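Local coordinates for cellulase (Xanthomonas axonopodis pv. citri, PDB 5HOS), which probably hydrolyses internal beta-1,4-glucosidic bonds of cellulose, as an endoglucanase of glycosyl hydrolase family 5, at residues L282-M287 with M330-P335. Numbering follows the deposited sequence.
Sequences LALNGM and MSILSP
Ile332 reaches from the first turn of helix 330-341 toward helix 278-293, and its CG2 methyl meets both Leu284 and Asn285. On the apolar side, Leu284 CD2 lies 3.9 Å from Ile332 CG2. CG of Leu284 stands anti to the backbone nitrogen (chi1 179°) and CD2 continues the extended chain, which takes this methyl to the other helix, where it also comes within 4.3 Å of Leu333 CD2. The other neighbour of the isoleucine is an amide: Asn285 ND2 sits 3.5 Å from Ile332 CG2 and 3.6 Å from Ile332 CG1, so the carboxamide and the branched side chain make van der Waals contact. A chi1 of -102°, off the staggered positions, brings this amide end closer to Ile332 than the direction of its CB would suggest.

A water bridges the two helices, donating to Asn285 OD1 at 2.8 Å and, at a longer 3.2 Å, to Ile332 O. Asn285 OD1 also accepts a hydrogen bond from Arg336 NH1, one turn after Ile332, while its ND2 bonds weakly back to Asn281 O. The amide oxygen is thus gripped by two bonds, the nitrogen more loosely. Towards the barrel, Leu284 and Leu333 both rest on Trp303 of strand 298-306, and Leu284 also touches Phe272 of strand 267-273. The two short segments run nearly parallel, at 7°, with their axes 10.2 Å apart: neighbouring outer helices, following the seventh and eighth strands, packed side by side around a parallel (beta/alpha)8 TIM barrel, the fold of glycosyl hydrolase family 5.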
ATOM      1  N   LEU A 282     -23.008   1.713   2.325  1.00 25.85           N
ATOM      2  CA  LEU A 282     -23.336   0.385   2.864  1.00 26.17           C
ATOM      3  C   LEU A 282     -22.215  -0.619   2.619  1.00 25.92           C
ATOM      4  O   LEU A 282     -21.830  -1.354   3.532  1.00 26.53           O
ATOM      5  CB  LEU A 282     -24.636  -0.152   2.261  1.00 26.55           C
ATOM      6  CG  LEU A 282     -25.918   0.562   2.702  1.00 29.53           C
ATOM      7  CD1 LEU A 282     -27.083   0.183   1.800  1.00 31.25           C
ATOM      8  CD2 LEU A 282     -26.247   0.256   4.161  1.00 31.45           C
ATOM      9  N   ALA A 283     -21.701  -0.637   1.391  1.00 26.87           N
ATOM     10  CA  ALA A 283     -20.586  -1.534   1.014  1.00 28.39           C
ATOM     11  C   ALA A 283     -19.324  -1.275   1.832  1.00 26.85           C
ATOM     12  O   ALA A 283     -18.687  -2.215   2.321  1.00 26.53           O
ATOM     13  CB  ALA A 283     -20.280  -1.409  -0.472  1.00 30.06           C
ATOM     14  N   LEU A 284     -18.981   0.004   1.996  1.00 25.27           N
ATOM     15  CA  LEU A 284     -17.797   0.393   2.754  1.00 23.29           C
ATOM     16  C   LEU A 284     -17.909  -0.059   4.206  1.00 25.64           C
ATOM     17  O   LEU A 284     -17.009  -0.732   4.716  1.00 26.31           O
ATOM     18  CB  LEU A 284     -17.574   1.905   2.685  1.00 23.41           C
ATOM     19  CG  LEU A 284     -16.380   2.471   3.457  1.00 24.14           C
ATOM     20  CD1 LEU A 284     -15.082   1.839   2.978  1.00 24.12           C
ATOM     21  CD2 LEU A 284     -16.328   3.983   3.307  1.00 24.17           C
ATOM     22  N   ASN A 285     -19.014   0.315   4.859  1.00 27.30           N
ATOM     23  CA  ASN A 285     -19.295  -0.112   6.238  1.00 29.38           C
ATOM     24  C   ASN A 285     -19.199  -1.613   6.422  1.00 27.70           C
ATOM     25  O   ASN A 285     -18.568  -2.098   7.366  1.00 26.58           O
ATOM     26  CB  ASN A 285     -20.699   0.339   6.683  1.00 33.48           C
ATOM     27  CG  ASN A 285     -20.657   1.547   7.585  1.00 37.76           C
ATOM     28  OD1 ASN A 285     -20.117   1.474   8.686  1.00 39.67           O
ATOM     29  ND2 ASN A 285     -21.226   2.666   7.131  1.00 43.79           N
ATOM     30  N   GLY A 286     -19.846  -2.339   5.515  1.00 26.82           N
ATOM     31  CA  GLY A 286     -19.837  -3.789   5.549  1.00 27.81           C
ATOM     32  C   GLY A 286     -18.446  -4.372   5.414  1.00 26.15           C
ATOM     33  O   GLY A 286     -18.071  -5.282   6.163  1.00 24.95           O
ATOM     34  N   MET A 287     -17.674  -3.843   4.469  1.00 24.88           N
ATOM     35  CA  MET A 287     -16.323  -4.362   4.232  1.00 26.27           C
ATOM     36  C   MET A 287     -15.409  -4.106   5.423  1.00 24.86           C
ATOM     37  O   MET A 287     -14.643  -4.980   5.810  1.00 25.46           O
ATOM     38  CB  MET A 287     -15.725  -3.764   2.964  1.00 28.60           C
ATOM     39  CG  MET A 287     -14.481  -4.490   2.476  1.00 30.84           C
ATOM     40  SD  MET A 287     -13.833  -3.887   0.907  1.00 33.84           S
ATOM     41  CE  MET A 287     -14.235  -2.139   0.970  1.00 29.07           C
ATOM     42  N   MET A 330     -15.315  10.104   5.288  1.00 24.42           N
ATOM     43  CA  MET A 330     -14.670  10.130   6.602  1.00 26.44           C
ATOM     44  C   MET A 330     -15.626   9.835   7.768  1.00 26.27           C
ATOM     45  O   MET A 330     -15.195   9.325   8.804  1.00 27.92           O
ATOM     46  CB  MET A 330     -13.958  11.481   6.830  1.00 27.28           C
ATOM     47  CG  MET A 330     -13.039  11.530   8.047  1.00 29.17           C
ATOM     48  SD  MET A 330     -11.770  10.236   8.087  1.00 29.68           S
ATOM     49  CE  MET A 330     -10.853  10.658   6.601  1.00 30.31           C
ATOM     50  N   SER A 331     -16.917  10.134   7.606  1.00 25.93           N
ATOM     51  CA  SER A 331     -17.903   9.830   8.653  1.00 27.12           C
ATOM     52  C   SER A 331     -18.066   8.320   8.880  1.00 28.00           C
ATOM     53  O   SER A 331     -18.535   7.905   9.937  1.00 29.26           O
ATOM     54  CB  SER A 331     -19.260  10.476   8.339  1.00 28.12           C
ATOM     55  OG  SER A 331     -19.894   9.822   7.258  1.00 28.51           O
ATOM     56  N   ILE A 332     -17.680   7.512   7.891  1.00 27.36           N
ATOM     57  CA  ILE A 332     -17.602   6.053   8.038  1.00 27.10           C
ATOM     58  C   ILE A 332     -16.196   5.598   8.430  1.00 26.04           C
ATOM     59  O   ILE A 332     -16.050   4.753   9.315  1.00 26.64           O
ATOM     60  CB  ILE A 332     -18.041   5.341   6.739  1.00 28.87           C
ATOM     61  CG1 ILE A 332     -19.494   5.714   6.403  1.00 31.55           C
ATOM     62  CG2 ILE A 332     -17.883   3.823   6.876  1.00 28.86           C
ATOM     63  CD1 ILE A 332     -19.908   5.439   4.971  1.00 32.43           C
ATOM     64  N   LEU A 333     -15.171   6.139   7.767  1.00 24.93           N
ATOM     65  CA  LEU A 333     -13.785   5.710   8.016  1.00 25.61           C
ATOM     66  C   LEU A 333     -13.319   6.015   9.433  1.00 26.66           C
ATOM     67  O   LEU A 333     -12.627   5.195  10.047  1.00 26.60           O
ATOM     68  CB  LEU A 333     -12.820   6.347   7.016  1.00 24.98           C
ATOM     69  CG  LEU A 333     -12.991   5.935   5.555  1.00 26.97           C
ATOM     70  CD1 LEU A 333     -12.253   6.896   4.632  1.00 27.01           C
ATOM     71  CD2 LEU A 333     -12.516   4.500   5.333  1.00 29.00           C
ATOM     72  N   SER A 334     -13.707   7.183   9.950  1.00 26.01           N
ATOM     73  CA  SER A 334     -13.230   7.635  11.255  1.00 25.91           C
ATOM     74  C   SER A 334     -13.690   6.742  12.423  1.00 24.81           C
ATOM     75  O   SER A 334     -12.845   6.286  13.192  1.00 26.17           O
ATOM     76  CB  SER A 334     -13.566   9.116  11.488  1.00 25.77           C
ATOM     77  OG  SER A 334     -12.995   9.576  12.696  1.00 28.97           O
ATOM     78  N   PRO A 335     -15.010   6.475  12.556  1.00 26.67           N
ATOM     79  CA  PRO A 335     -15.415   5.569  13.650  1.00 26.41           C
ATOM     80  C   PRO A 335     -14.862   4.139  13.519  1.00 25.96           C
ATOM     81  O   PRO A 335     -14.589   3.497  14.534  1.00 26.92           O
ATOM     82  CB  PRO A 335     -16.955   5.583  13.603  1.00 26.60           C
ATOM     83  CG  PRO A 335     -17.337   6.274  12.342  1.00 27.78           C
ATOM     84  CD  PRO A 335     -16.171   7.099  11.890  1.00 27.89           C
TER
HETATM   85  O   HOH W   1     -18.758   3.325  10.370  1.00 38.87           O